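Local coordinates for protein aminotransferase (Neisseria meningitidis Z2491, PDB 3JTX) that probably catalyses pyridoxal phosphate-dependent transfer of amino groups between amino acids and 2-oxo acids, at residues Asp188-Val193 against Phe202-Asp207; Glu102-Phe107 against Leu171-Ser176; Leu86-Asp91 against Gly222-Ala227; Asp195-Tyr200 against Gln235-Phe240; Asn77-Arg82 against Phe256-Ala261. All blocks are in the same frame, centred on the assembly; numbering follows the deposited sequence. Where two conformers were deposited one is given.

Interaction 1 of 5, residues Asp188-Val193 against Phe202-Asp207; sequences DGWKEV and FIIASD
Val193 and Ile204 bring the backbones closest, with their CA atoms 8.5 Å apart, where helix segment 188-193 lies over strand 203-207. The axes approach to 11.9 Å and run nearly antiparallel, at 150° between their N-to-C directions. This is the return half of a beta-alpha-beta crossover: strand 169-175, helix 187-200 and strand 203-207 follow one another in the chain, and the two strands are parallel neighbours in the large sheet expected of a pyridoxal phosphate aminotransferase.

Side chains and one backbone carbonyl fill the gap. Trp190 is long enough to span it, its indole reaching the strand edge-on. With chi1 at -84°, CG sits beside the backbone N, and the benzo end of the ring system is carried toward the sheet. There CZ3 meets Ile204 CG2 at 3.9 Å, the methyl lying near the indole plane. Branched Ile204 suits a strand and offers a second arm as well, CD1, which lies 4.2 Å from Val193 CG1 in one of the two modelled conformers of Val193. At the far end of the helix segment, Phe202 brings its ring up to Val193, with CZ 3.7 Å from the carbonyl O of Val193 in an oblique approach.

Alternate strand residues face the other way; Ala205, small there, packs on Phe173 of the neighbouring strand. Two residues on, Asp207 carries the strand's link to the cofactor, OD2 bonding N1 of the pyridoxal-lysine at position 245. Ser206 OG, hydrogen-bonded to Glu208, rests at the indole edge, 3.7 Å from Trp190 CZ2.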
# COMPACT_ATOMS: atom_id res chain seq x y z
N ASP A 188 17.32 8.32 -29.21
CA ASP A 188 16.54 7.92 -30.40
C ASP A 188 15.30 7.14 -29.99
O ASP A 188 14.20 7.36 -30.52
CB ASP A 188 17.38 7.10 -31.36
CG ASP A 188 18.58 7.84 -31.82
OD1 ASP A 188 18.44 8.68 -32.74
OD2 ASP A 188 19.66 7.59 -31.23
N GLY A 189 15.48 6.25 -29.02
CA GLY A 189 14.38 5.42 -28.52
C GLY A 189 13.34 6.27 -27.81
O GLY A 189 12.15 6.10 -28.02
N TRP A 190 13.79 7.20 -26.97
CA TRP A 190 12.86 8.13 -26.32
C TRP A 190 12.12 9.01 -27.34
O TRP A 190 10.91 9.21 -27.23
CB TRP A 190 13.57 8.99 -25.26
CG TRP A 190 13.66 8.29 -23.97
CD1 TRP A 190 14.79 7.85 -23.34
CD2 TRP A 190 12.57 7.87 -23.16
NE1 TRP A 190 14.47 7.23 -22.16
CE2 TRP A 190 13.10 7.22 -22.03
CE3 TRP A 190 11.18 7.99 -23.28
CZ2 TRP A 190 12.30 6.69 -21.03
CZ3 TRP A 190 10.38 7.48 -22.27
CH2 TRP A 190 10.94 6.83 -21.17
N LYS A 191 12.84 9.54 -28.32
CA LYS A 191 12.19 10.32 -29.37
C LYS A 191 11.08 9.52 -30.06
O LYS A 191 10.01 10.04 -30.33
CB LYS A 191 13.20 10.82 -30.40
CG LYS A 191 12.49 11.52 -31.58
CD LYS A 191 13.42 12.19 -32.55
CE LYS A 191 12.62 12.71 -33.76
NZ LYS A 191 11.67 13.80 -33.34
N GLU A 192 11.35 8.25 -30.36
CA GLU A 192 10.35 7.41 -31.01
C GLU A 192 9.07 7.27 -30.18
O GLU A 192 7.97 7.44 -30.72
CB GLU A 192 10.92 6.03 -31.32
CG GLU A 192 10.03 5.20 -32.22
CD GLU A 192 10.67 3.92 -32.73
OE1 GLU A 192 11.73 3.50 -32.21
OE2 GLU A 192 10.07 3.31 -33.64
N VAL A 193 9.21 6.97 -28.89
CA VAL A 193 8.03 6.78 -28.07
C VAL A 193 7.31 8.11 -27.83
O VAL A 193 6.08 8.14 -27.78
CB VAL A 193 8.32 5.99 -26.76
CG1 VAL A 193 9.13 6.81 -25.76
CG2 VAL A 193 7.00 5.48 -26.15
N PHE A 202 -1.29 8.36 -25.25
CA PHE A 202 -1.14 7.54 -24.05
C PHE A 202 -0.20 8.22 -23.03
O PHE A 202 0.54 9.14 -23.37
CB PHE A 202 -0.57 6.15 -24.39
CG PHE A 202 0.68 6.19 -25.22
CD1 PHE A 202 1.91 6.44 -24.63
CD2 PHE A 202 0.63 5.95 -26.59
CE1 PHE A 202 3.08 6.47 -25.41
CE2 PHE A 202 1.78 5.98 -27.37
CZ PHE A 202 3.01 6.24 -26.77
N ILE A 203 -0.24 7.72 -21.80
CA ILE A 203 0.64 8.14 -20.72
C ILE A 203 1.86 7.25 -20.79
O ILE A 203 1.74 6.08 -21.12
CB ILE A 203 -0.07 7.95 -19.36
CG1 ILE A 203 -1.21 8.95 -19.23
CG2 ILE A 203 0.90 8.09 -18.19
CD1 ILE A 203 -2.26 8.56 -18.18
N ILE A 204 3.03 7.80 -20.51
CA ILE A 204 4.26 6.99 -20.40
C ILE A 204 4.64 6.80 -18.94
O ILE A 204 4.73 7.79 -18.19
CB ILE A 204 5.45 7.65 -21.15
CG1 ILE A 204 5.18 7.67 -22.66
CG2 ILE A 204 6.76 6.90 -20.85
CD1 ILE A 204 6.11 8.60 -23.45
N ALA A 205 4.81 5.55 -18.53
CA ALA A 205 5.26 5.20 -17.19
C ALA A 205 6.64 4.55 -17.33
O ALA A 205 6.77 3.47 -17.94
CB ALA A 205 4.24 4.26 -16.49
N SER A 206 7.66 5.21 -16.79
CA SER A 206 9.04 4.76 -16.90
C SER A 206 9.57 4.24 -15.56
O SER A 206 9.72 4.99 -14.60
CB SER A 206 9.92 5.88 -17.43
OG SER A 206 11.21 5.39 -17.76
N ASP A 207 9.86 2.94 -15.53
CA ASP A 207 10.36 2.23 -14.36
C ASP A 207 11.88 2.32 -14.35
O ASP A 207 12.57 1.66 -15.13
CB ASP A 207 9.88 0.78 -14.40
CG ASP A 207 10.30 -0.04 -13.19
OD1 ASP A 207 11.18 0.38 -12.40
OD2 ASP A 207 9.74 -1.15 -13.05

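Interaction 2 of 5, residues Glu102-Phe107 against Leu171-Ser176; sequences EALFSF and LVFVCS
Phe107 and Leu171 make the closer of two oblique meetings between helix 100-111 and strand 169-175. The phenyl ring offers its edge, and Leu171 CD1 lies near the ring plane, 3.7 Å from CE2 and 3.8 Å from CD2. Phe107 reaches the strand because CG stands opposite its own backbone N (chi1 -171°), swinging the ring off the helix toward the sheet.

One turn back, Leu104 does the same work with a methyl group: CD2 comes within 4.1 Å of Phe173 CE1, neither squarely over the ring nor at its rim. The two strand residues also brace each other, since Leu171 CD2 sits 3.7 Å above the centre of the Phe173 ring and Tyr133 stacks on Phe173 too. Phe240 of strand 237-242 fills in beside both Leu104 and Phe107.

Leu171 and Phe173 meet helix 100-111, while alternate Val174 meets Trp190 of helix 187-200 on the other face of the sheet, completing the alpha-beta-alpha sandwich of the large domain. Within the helix Ser106 OG folds back to Glu102 O at 2.7 Å, which satisfies a buried hydroxyl locally. Across the interface everything that touches is hydrocarbon, so burial and complementary shape, rather than directional bonds, hold helix and strand together.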
# COMPACT_ATOMS: atom_id res chain seq x y z
N GLU A 102 3.60 -0.94 -5.47
CA GLU A 102 2.26 -0.43 -5.18
C GLU A 102 1.91 0.76 -6.07
O GLU A 102 0.76 0.92 -6.48
CB GLU A 102 2.07 -0.09 -3.68
CG GLU A 102 2.90 1.08 -3.16
CD GLU A 102 2.22 2.46 -3.27
OE1 GLU A 102 1.13 2.59 -3.87
OE2 GLU A 102 2.78 3.43 -2.72
N ALA A 103 2.91 1.57 -6.37
CA ALA A 103 2.77 2.78 -7.17
C ALA A 103 2.40 2.45 -8.61
O ALA A 103 1.46 3.00 -9.15
CB ALA A 103 4.07 3.60 -7.12
N LEU A 104 3.13 1.52 -9.21
CA LEU A 104 2.88 1.12 -10.59
C LEU A 104 1.50 0.46 -10.68
O LEU A 104 0.72 0.75 -11.60
CB LEU A 104 3.95 0.13 -11.07
CG LEU A 104 5.35 0.67 -11.33
CD1 LEU A 104 6.40 -0.45 -11.23
CD2 LEU A 104 5.43 1.39 -12.70
N PHE A 105 1.20 -0.43 -9.73
CA PHE A 105 -0.08 -1.14 -9.73
C PHE A 105 -1.26 -0.18 -9.60
O PHE A 105 -2.19 -0.21 -10.41
CB PHE A 105 -0.13 -2.17 -8.59
CG PHE A 105 -1.43 -2.96 -8.58
CD1 PHE A 105 -1.55 -4.11 -9.33
CD2 PHE A 105 -2.52 -2.52 -7.85
CE1 PHE A 105 -2.76 -4.84 -9.36
CE2 PHE A 105 -3.74 -3.24 -7.85
CZ PHE A 105 -3.85 -4.39 -8.62
N SER A 106 -1.22 0.68 -8.58
CA SER A 106 -2.32 1.60 -8.36
C SER A 106 -2.47 2.63 -9.49
O SER A 106 -3.60 2.94 -9.89
CB SER A 106 -2.20 2.31 -7.00
OG SER A 106 -0.98 3.00 -6.88
N PHE A 107 -1.37 3.13 -10.03
CA PHE A 107 -1.48 4.07 -11.12
C PHE A 107 -2.21 3.45 -12.32
O PHE A 107 -3.12 4.05 -12.89
CB PHE A 107 -0.14 4.68 -11.55
CG PHE A 107 -0.31 5.80 -12.53
CD1 PHE A 107 -0.86 7.01 -12.11
CD2 PHE A 107 -0.03 5.62 -13.88
CE1 PHE A 107 -1.11 8.04 -13.01
CE2 PHE A 107 -0.27 6.66 -14.79
CZ PHE A 107 -0.81 7.85 -14.36
N LEU A 171 -1.65 3.57 -21.84
CA LEU A 171 -0.39 3.69 -21.13
C LEU A 171 0.64 2.78 -21.79
O LEU A 171 0.29 1.72 -22.31
CB LEU A 171 -0.57 3.31 -19.65
CG LEU A 171 0.62 3.48 -18.71
CD1 LEU A 171 0.20 4.01 -17.34
CD2 LEU A 171 1.40 2.16 -18.57
N VAL A 172 1.88 3.23 -21.81
CA VAL A 172 3.00 2.43 -22.27
C VAL A 172 4.01 2.37 -21.14
O VAL A 172 4.32 3.41 -20.54
CB VAL A 172 3.61 3.10 -23.52
CG1 VAL A 172 4.96 2.55 -23.84
CG2 VAL A 172 2.63 2.96 -24.72
N PHE A 173 4.52 1.18 -20.83
CA PHE A 173 5.62 1.04 -19.86
C PHE A 173 6.98 1.08 -20.57
O PHE A 173 7.14 0.48 -21.64
CB PHE A 173 5.57 -0.31 -19.15
CG PHE A 173 4.45 -0.45 -18.18
CD1 PHE A 173 4.48 0.25 -16.98
CD2 PHE A 173 3.39 -1.29 -18.44
CE1 PHE A 173 3.45 0.10 -16.06
CE2 PHE A 173 2.36 -1.45 -17.52
CZ PHE A 173 2.40 -0.75 -16.33
N VAL A 174 7.94 1.77 -19.97
CA VAL A 174 9.36 1.64 -20.32
C VAL A 174 10.12 1.19 -19.07
O VAL A 174 9.84 1.65 -17.97
CB VAL A 174 9.94 2.98 -20.85
CG1 VAL A 174 11.48 2.88 -21.02
CG2 VAL A 174 9.27 3.38 -22.14
N CYS A 175 11.02 0.23 -19.21
CA CYS A 175 11.85 -0.21 -18.09
C CYS A 175 13.29 0.06 -18.48
O CYS A 175 13.83 -0.61 -19.37
CB CYS A 175 11.62 -1.69 -17.78
SG CYS A 175 12.49 -2.28 -16.31
N SER A 176 13.89 1.07 -17.84
CA SER A 176 15.21 1.58 -18.24
C SER A 176 16.00 2.08 -17.04
O SER A 176 15.59 3.05 -16.41
CB SER A 176 15.04 2.73 -19.24
OG SER A 176 16.30 3.17 -19.72

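Interaction 3 of 5, residues Leu86-Asp91 against Gly222-Ala227; sequences LTVDAD and GCLQAA
Leu86 and Leu224 form the tight end of this contact, which joins the loop after helix 69-82 to helix 223-229. That helix lies within the connection between strands 203-207 and 237-242, parallel neighbours in the sheet, so a second beta-alpha-beta unit of the large domain is covered here. The two leucines cross at about a right angle. The two methyl groups of Leu86 touch different parts of Leu224: CD2 lies 3.8 Å from its CB, while CD1 lies 3.8 Å from its carbonyl O. Leu86 CG points opposite the backbone N (chi1 -170°), which extends the fork toward the helix. Leucine suits this place, for a forked apolar chain can meet both the side chain and the backbone of one helical residue.

Contact thins along the loop. Val88 CG2 is 4.2 Å from Leu224 CD1, a looser touch, though Val88 is also packed against Leu79 and Arg234. Leu224 in turn reaches Met239, present as selenomethionine, in the sheet. Between the two buried loop residues, Thr87 turns outward to solvent, as expected of alternate positions in an extended chain, and Gln225 is partly exposed beside the leucine pair. Farther along, the loop bends in an Asx turn, Asp89 OD1 taking the backbone N-H of Asp91 at 2.8 Å.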
# COMPACT_ATOMS: atom_id res chain seq x y z
N LEU A 86 18.31 19.07 -13.88
CA LEU A 86 16.87 18.86 -14.02
C LEU A 86 16.13 19.48 -12.84
O LEU A 86 16.42 19.16 -11.69
CB LEU A 86 16.55 17.36 -14.08
CG LEU A 86 15.12 16.97 -14.46
CD1 LEU A 86 14.85 17.26 -15.95
CD2 LEU A 86 14.90 15.52 -14.15
N THR A 87 15.19 20.39 -13.13
CA THR A 87 14.41 21.08 -12.12
C THR A 87 12.97 20.55 -12.11
O THR A 87 12.21 20.74 -13.08
CB THR A 87 14.40 22.59 -12.34
OG1 THR A 87 13.86 22.89 -13.63
CG2 THR A 87 15.81 23.15 -12.24
N VAL A 88 12.61 19.88 -11.02
CA VAL A 88 11.30 19.26 -10.83
C VAL A 88 10.72 19.85 -9.54
O VAL A 88 11.40 19.92 -8.52
CB VAL A 88 11.46 17.72 -10.72
CG1 VAL A 88 10.14 17.02 -10.34
CG2 VAL A 88 12.03 17.15 -12.02
N ASP A 89 9.47 20.28 -9.59
CA ASP A 89 8.90 21.06 -8.48
C ASP A 89 8.40 20.14 -7.37
O ASP A 89 7.48 19.37 -7.58
CB ASP A 89 7.76 21.94 -9.03
CG ASP A 89 7.17 22.90 -8.00
OD1 ASP A 89 7.35 22.70 -6.78
OD2 ASP A 89 6.51 23.87 -8.42
N ALA A 90 9.01 20.21 -6.19
CA ALA A 90 8.63 19.40 -5.04
C ALA A 90 7.17 19.63 -4.62
O ALA A 90 6.52 18.71 -4.12
CB ALA A 90 9.58 19.65 -3.84
N ASP A 91 6.64 20.83 -4.86
CA ASP A 91 5.25 21.16 -4.48
C ASP A 91 4.17 20.47 -5.33
O ASP A 91 3.04 20.35 -4.85
CB ASP A 91 4.99 22.67 -4.61
CG ASP A 91 5.79 23.52 -3.63
OD1 ASP A 91 6.13 23.05 -2.53
OD2 ASP A 91 6.06 24.69 -3.97
N GLY A 222 17.53 9.18 -18.12
CA GLY A 222 16.19 8.98 -17.56
C GLY A 222 15.13 9.65 -18.44
O GLY A 222 15.45 10.50 -19.28
N CYS A 223 13.89 9.24 -18.25
CA CYS A 223 12.76 9.75 -19.03
C CYS A 223 12.64 11.27 -18.95
O CYS A 223 12.53 11.95 -19.97
CB CYS A 223 11.46 9.09 -18.54
SG CYS A 223 9.93 9.73 -19.29
N LEU A 224 12.67 11.81 -17.73
CA LEU A 224 12.49 13.27 -17.56
C LEU A 224 13.65 14.06 -18.17
O LEU A 224 13.45 15.10 -18.78
CB LEU A 224 12.27 13.64 -16.08
CG LEU A 224 11.03 13.03 -15.40
CD1 LEU A 224 10.79 13.65 -14.01
CD2 LEU A 224 9.77 13.18 -16.28
N GLN A 225 14.86 13.53 -18.04
CA GLN A 225 16.03 14.12 -18.66
C GLN A 225 15.96 14.06 -20.20
O GLN A 225 16.35 15.00 -20.88
CB GLN A 225 17.30 13.40 -18.17
CG GLN A 225 18.60 13.88 -18.81
CD GLN A 225 19.82 13.22 -18.20
OE1 GLN A 225 19.82 12.01 -17.96
NE2 GLN A 225 20.87 14.01 -17.94
N ALA A 226 15.46 12.95 -20.74
CA ALA A 226 15.29 12.81 -22.19
C ALA A 226 14.31 13.86 -22.74
O ALA A 226 14.57 14.48 -23.78
CB ALA A 226 14.82 11.41 -22.54
N ALA A 227 13.20 14.07 -22.02
CA ALA A 227 12.23 15.09 -22.39
C ALA A 227 12.88 16.46 -22.43
O ALA A 227 12.73 17.20 -23.41
CB ALA A 227 11.06 15.10 -21.41

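Interaction 4 of 5, residues Asp195-Tyr200 against Gln235-Phe240; sequences DLQDKY and QKLLMF
Gln197 contributes by far the most surface, reaching from helix 187-200 to the start of strand 237-242. Its CG lies opposite the backbone N (chi1 -173°) and the chain stays extended beyond it, which carries the amide to the turn just before the strand. NE2 stands 2.9 Å from Lys236 O, a weak hydrogen bond bent to 129° at the hydrogen. The same nitrogen donates to Phe202 O, its stronger partner. OE1 accepts from Arg232 NH2, which fixes which end of the amide carries oxygen. A glutamine suits this buried position because one flat group can serve donors and acceptors at once.

Lys236 supplies more than its carbonyl. Its CB comes 3.4 Å from Gln197 NE2, and from there the aliphatic chain leads away until NZ bonds Gly201 O, just beyond the helix end. The residue takes a left-handed backbone conformation, a turn that leads into the strand. Strand 237-242 lies beside parallel strand 203-207 in the seven-stranded sheet of the large domain, and Ile204 N also bonds Lys236 O; Gln197 thus joins a helix covering the sheet to the place where these two strands begin to pair.

Leu237 packs a methyl against the amide: its CD2 lies 3.7 Å from Gln197 OE1 and 3.9 Å from Gln197 NE2, while the side chain also packs on Ile204.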
# COMPACT_ATOMS: atom_id res chain seq x y z
N ASP A 195 7.15 10.57 -30.03
CA ASP A 195 6.41 10.82 -31.26
C ASP A 195 5.13 9.98 -31.30
O ASP A 195 4.07 10.47 -31.69
CB ASP A 195 7.29 10.58 -32.49
CG ASP A 195 8.40 11.66 -32.67
OD1 ASP A 195 8.27 12.78 -32.15
OD2 ASP A 195 9.40 11.39 -33.34
N LEU A 196 5.21 8.72 -30.88
CA LEU A 196 4.02 7.87 -30.75
C LEU A 196 3.01 8.46 -29.75
O LEU A 196 1.80 8.46 -29.99
CB LEU A 196 4.39 6.43 -30.39
CG LEU A 196 4.93 5.58 -31.55
CD1 LEU A 196 5.67 4.38 -31.01
CD2 LEU A 196 3.81 5.15 -32.50
N GLN A 197 3.52 9.00 -28.64
CA GLN A 197 2.66 9.68 -27.68
C GLN A 197 1.93 10.88 -28.31
O GLN A 197 0.73 11.07 -28.07
CB GLN A 197 3.46 10.13 -26.45
CG GLN A 197 2.59 10.70 -25.33
CD GLN A 197 3.41 11.07 -24.10
OE1 GLN A 197 4.35 11.86 -24.20
NE2 GLN A 197 3.07 10.48 -22.94
N ASP A 198 2.63 11.68 -29.10
CA ASP A 198 1.99 12.82 -29.76
C ASP A 198 0.91 12.36 -30.70
O ASP A 198 -0.09 13.03 -30.86
CB ASP A 198 3.01 13.68 -30.53
CG ASP A 198 3.91 14.48 -29.61
OD1 ASP A 198 3.51 14.71 -28.46
OD2 ASP A 198 5.01 14.87 -30.03
N LYS A 199 1.12 11.22 -31.33
CA LYS A 199 0.16 10.69 -32.30
C LYS A 199 -1.07 10.11 -31.59
O LYS A 199 -2.21 10.36 -32.00
CB LYS A 199 0.86 9.62 -33.14
CG LYS A 199 0.04 9.09 -34.30
CD LYS A 199 0.96 8.51 -35.38
CE LYS A 199 0.20 7.76 -36.45
NZ LYS A 199 -0.65 8.66 -37.27
N TYR A 200 -0.85 9.35 -30.51
CA TYR A 200 -1.92 8.53 -29.91
C TYR A 200 -2.36 8.93 -28.50
O TYR A 200 -3.42 8.49 -28.06
CB TYR A 200 -1.50 7.06 -29.88
CG TYR A 200 -1.34 6.46 -31.25
CD1 TYR A 200 -2.43 6.35 -32.11
CD2 TYR A 200 -0.11 6.00 -31.69
CE1 TYR A 200 -2.30 5.81 -33.35
CE2 TYR A 200 0.04 5.44 -32.95
CZ TYR A 200 -1.07 5.35 -33.78
OH TYR A 200 -0.96 4.81 -35.03
N GLN A 235 4.24 16.59 -19.86
CA GLN A 235 2.83 16.21 -19.96
C GLN A 235 2.72 14.71 -20.26
O GLN A 235 3.39 14.20 -21.18
CB GLN A 235 2.10 17.01 -21.06
CG GLN A 235 0.59 16.83 -21.04
CD GLN A 235 -0.12 17.63 -22.11
OE1 GLN A 235 -0.87 18.55 -21.82
NE2 GLN A 235 0.11 17.27 -23.36
N LYS A 236 1.88 14.01 -19.49
CA LYS A 236 1.63 12.58 -19.65
C LYS A 236 2.89 11.70 -19.47
O LYS A 236 2.97 10.60 -20.03
CB LYS A 236 0.95 12.30 -20.99
CG LYS A 236 -0.47 12.89 -21.11
CD LYS A 236 -1.17 12.40 -22.37
CE LYS A 236 -2.62 12.89 -22.39
NZ LYS A 236 -3.29 12.59 -23.68
N LEU A 237 3.87 12.20 -18.71
CA LEU A 237 5.10 11.46 -18.36
C LEU A 237 5.19 11.30 -16.86
O LEU A 237 5.00 12.26 -16.13
CB LEU A 237 6.36 12.22 -18.79
CG LEU A 237 6.56 12.61 -20.24
CD1 LEU A 237 7.95 13.24 -20.40
CD2 LEU A 237 6.41 11.38 -21.15
N LEU A 238 5.47 10.08 -16.41
CA LEU A 238 5.73 9.81 -15.01
C LEU A 238 6.90 8.84 -14.91
O LEU A 238 6.91 7.81 -15.57
CB LEU A 238 4.51 9.18 -14.35
CG LEU A 238 3.28 10.07 -14.12
CD1 LEU A 238 2.14 9.16 -13.63
CD2 LEU A 238 3.56 11.23 -13.12
N MSE A 239 7.89 9.19 -14.08
CA MSE A 239 8.94 8.26 -13.73
C MSE A 239 8.62 7.62 -12.38
O MSE A 239 8.10 8.27 -11.48
CB MSE A 239 10.29 8.98 -13.67
CG MSE A 239 10.41 9.88 -12.48
SE MSE A 239 12.18 10.62 -12.15
CE MSE A 239 13.18 9.21 -11.62
N PHE A 240 8.94 6.34 -12.25
CA PHE A 240 8.75 5.59 -11.02
C PHE A 240 10.13 5.12 -10.59
O PHE A 240 10.87 4.50 -11.38
CB PHE A 240 7.85 4.37 -11.28
CG PHE A 240 6.45 4.72 -11.58
CD1 PHE A 240 6.08 5.18 -12.84
CD2 PHE A 240 5.47 4.61 -10.60
CE1 PHE A 240 4.80 5.51 -13.12
CE2 PHE A 240 4.16 4.94 -10.87
CZ PHE A 240 3.81 5.40 -12.14

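Interaction 5 of 5, residues Asn77-Arg82 against Phe256-Ala261; sequences NWLKRR and FVAGDA
Leu79 and Ala258 lie nearest along the backbones, CA to CA 9.7 Å, where helix segment 77-82 crosses strand 256-259 at -67° with the axes 11.9 Å apart. Phe256 bridges much of that distance. Its CG is placed between backbone N and carbonyl carbon (chi1 68°), which stands the ring up from the sheet with its far edge toward the helix. At that edge CZ meets Trp78 CZ3 at 3.9 Å, approaching the indole obliquely. Leu79 arrives from the opposite direction to Phe256, its CD2 4.0 Å from CZ and its CD1 4.1 Å from CE1, so the rim of one ring meets an indole and a forked leucine side by side.

Ala258, two residues on and on the same side of the strand, is short where the leucine comes down; its CB lies 4.4 Å from Leu79 CD1. Trp290 meets the rings of both Trp78 and Phe256, extending the aromatic group. Behind the indole, Arg82 CB rests 3.9 Å above one face, while its guanidinium is engaged by Glu212. A helix laid slantwise over an antiparallel strand near the margin of a mostly parallel sheet fits the large domain of class I and II aminotransferases.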
# COMPACT_ATOMS: atom_id res chain seq x y z
N ASN A 77 15.87 17.64 -5.01
CA ASN A 77 17.30 17.91 -4.94
C ASN A 77 18.14 16.79 -5.55
O ASN A 77 19.08 17.06 -6.29
CB ASN A 77 17.75 18.14 -3.50
CG ASN A 77 17.19 19.43 -2.90
OD1 ASN A 77 16.75 20.32 -3.62
ND2 ASN A 77 17.21 19.51 -1.57
N TRP A 78 17.78 15.54 -5.24
CA TRP A 78 18.44 14.38 -5.84
C TRP A 78 18.34 14.37 -7.37
O TRP A 78 19.34 14.14 -8.06
CB TRP A 78 17.87 13.06 -5.30
CG TRP A 78 18.53 11.88 -5.93
CD1 TRP A 78 19.77 11.38 -5.63
CD2 TRP A 78 18.02 11.08 -7.00
NE1 TRP A 78 20.05 10.31 -6.44
CE2 TRP A 78 18.99 10.11 -7.29
CE3 TRP A 78 16.83 11.10 -7.73
CZ2 TRP A 78 18.81 9.15 -8.30
CZ3 TRP A 78 16.65 10.14 -8.72
CH2 TRP A 78 17.64 9.18 -9.00
N LEU A 79 17.15 14.64 -7.90
CA LEU A 79 16.92 14.70 -9.35
C LEU A 79 17.82 15.75 -10.03
O LEU A 79 18.34 15.52 -11.12
CB LEU A 79 15.45 15.01 -9.67
CG LEU A 79 14.43 13.89 -9.42
CD1 LEU A 79 13.02 14.46 -9.43
CD2 LEU A 79 14.54 12.75 -10.46
N LYS A 80 17.95 16.91 -9.40
CA LYS A 80 18.78 17.98 -9.95
C LYS A 80 20.25 17.57 -10.00
O LYS A 80 20.95 17.88 -10.98
CB LYS A 80 18.63 19.27 -9.14
CG LYS A 80 19.21 20.47 -9.88
CD LYS A 80 18.88 21.81 -9.21
CE LYS A 80 19.52 22.95 -10.00
NZ LYS A 80 19.49 24.24 -9.24
N ARG A 81 20.72 16.91 -8.93
CA ARG A 81 22.09 16.40 -8.89
C ARG A 81 22.32 15.31 -9.91
O ARG A 81 23.36 15.25 -10.56
CB ARG A 81 22.42 15.86 -7.50
CG ARG A 81 22.57 16.94 -6.42
CD ARG A 81 23.33 16.42 -5.19
NE ARG A 81 22.84 15.13 -4.69
CZ ARG A 81 21.76 14.97 -3.93
NH1 ARG A 81 21.03 16.03 -3.57
NH2 ARG A 81 21.41 13.76 -3.52
N ARG A 82 21.34 14.42 -10.05
CA ARG A 82 21.52 13.19 -10.81
C ARG A 82 21.38 13.41 -12.32
O ARG A 82 22.07 12.74 -13.10
CB ARG A 82 20.51 12.13 -10.32
CG ARG A 82 20.42 10.87 -11.19
CD ARG A 82 21.74 10.09 -11.24
NE ARG A 82 21.58 8.88 -12.02
CZ ARG A 82 21.57 8.82 -13.35
NH1 ARG A 82 21.79 9.91 -14.07
NH2 ARG A 82 21.39 7.66 -13.96
N PHE A 256 9.64 7.12 -5.09
CA PHE A 256 8.80 8.24 -5.48
C PHE A 256 8.39 8.13 -6.93
O PHE A 256 9.00 7.38 -7.68
CB PHE A 256 9.46 9.60 -5.18
CG PHE A 256 10.67 9.92 -6.03
CD1 PHE A 256 10.54 10.50 -7.28
CD2 PHE A 256 11.95 9.67 -5.55
CE1 PHE A 256 11.67 10.83 -8.04
CE2 PHE A 256 13.08 10.01 -6.29
CZ PHE A 256 12.94 10.59 -7.54
N VAL A 257 7.33 8.85 -7.27
CA VAL A 257 6.87 9.03 -8.64
C VAL A 257 6.99 10.53 -8.94
O VAL A 257 6.78 11.36 -8.05
CB VAL A 257 5.44 8.51 -8.85
CG1 VAL A 257 4.43 9.24 -7.93
CG2 VAL A 257 5.02 8.63 -10.31
N ALA A 258 7.39 10.88 -10.15
CA ALA A 258 7.58 12.29 -10.52
C ALA A 258 7.21 12.55 -11.97
O ALA A 258 7.39 11.69 -12.83
CB ALA A 258 9.03 12.71 -10.27
N GLY A 259 6.72 13.75 -12.24
CA GLY A 259 6.31 14.12 -13.59
C GLY A 259 5.05 14.96 -13.57
O GLY A 259 4.87 15.79 -12.68
N ASP A 260 4.19 14.72 -14.56
CA ASP A 260 3.01 15.53 -14.86
C ASP A 260 2.21 15.86 -13.60
O ASP A 260 1.60 14.97 -12.99
CB ASP A 260 2.13 14.74 -15.86
CG ASP A 260 0.95 15.53 -16.38
OD1 ASP A 260 0.45 16.41 -15.65
OD2 ASP A 260 0.50 15.24 -17.51
N ALA A 261 2.23 17.14 -13.21
CA ALA A 261 1.51 17.63 -12.01
C ALA A 261 0.02 17.33 -12.00
O ALA A 261 -0.56 17.10 -10.93
CB ALA A 261 1.73 19.16 -11.83

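All five contacts build on the large domain, and four reach its seven-stranded sheet directly. Interactions 1 and 4, with centres 6 Å apart, share helix 187-200 and neighbouring strands. Interaction 2 lies on the other face, and strand pairing ties it to interaction 1: Asp207 N meets Val174 O at 2.8 Å. Interactions 3 and 5 are 5 Å apart between centres and interlock through Val88 and Leu79, while interaction 5 meets interaction 4 where Met239 N approaches Ala258 O at 2.8 Å. Interactions 1 and 5 do not touch, their nearest atoms being about 7 Å apart. Asp207 reaches the cofactor from the strand of interaction 1, which the strands of interactions 2 and 4 flank in the sheet.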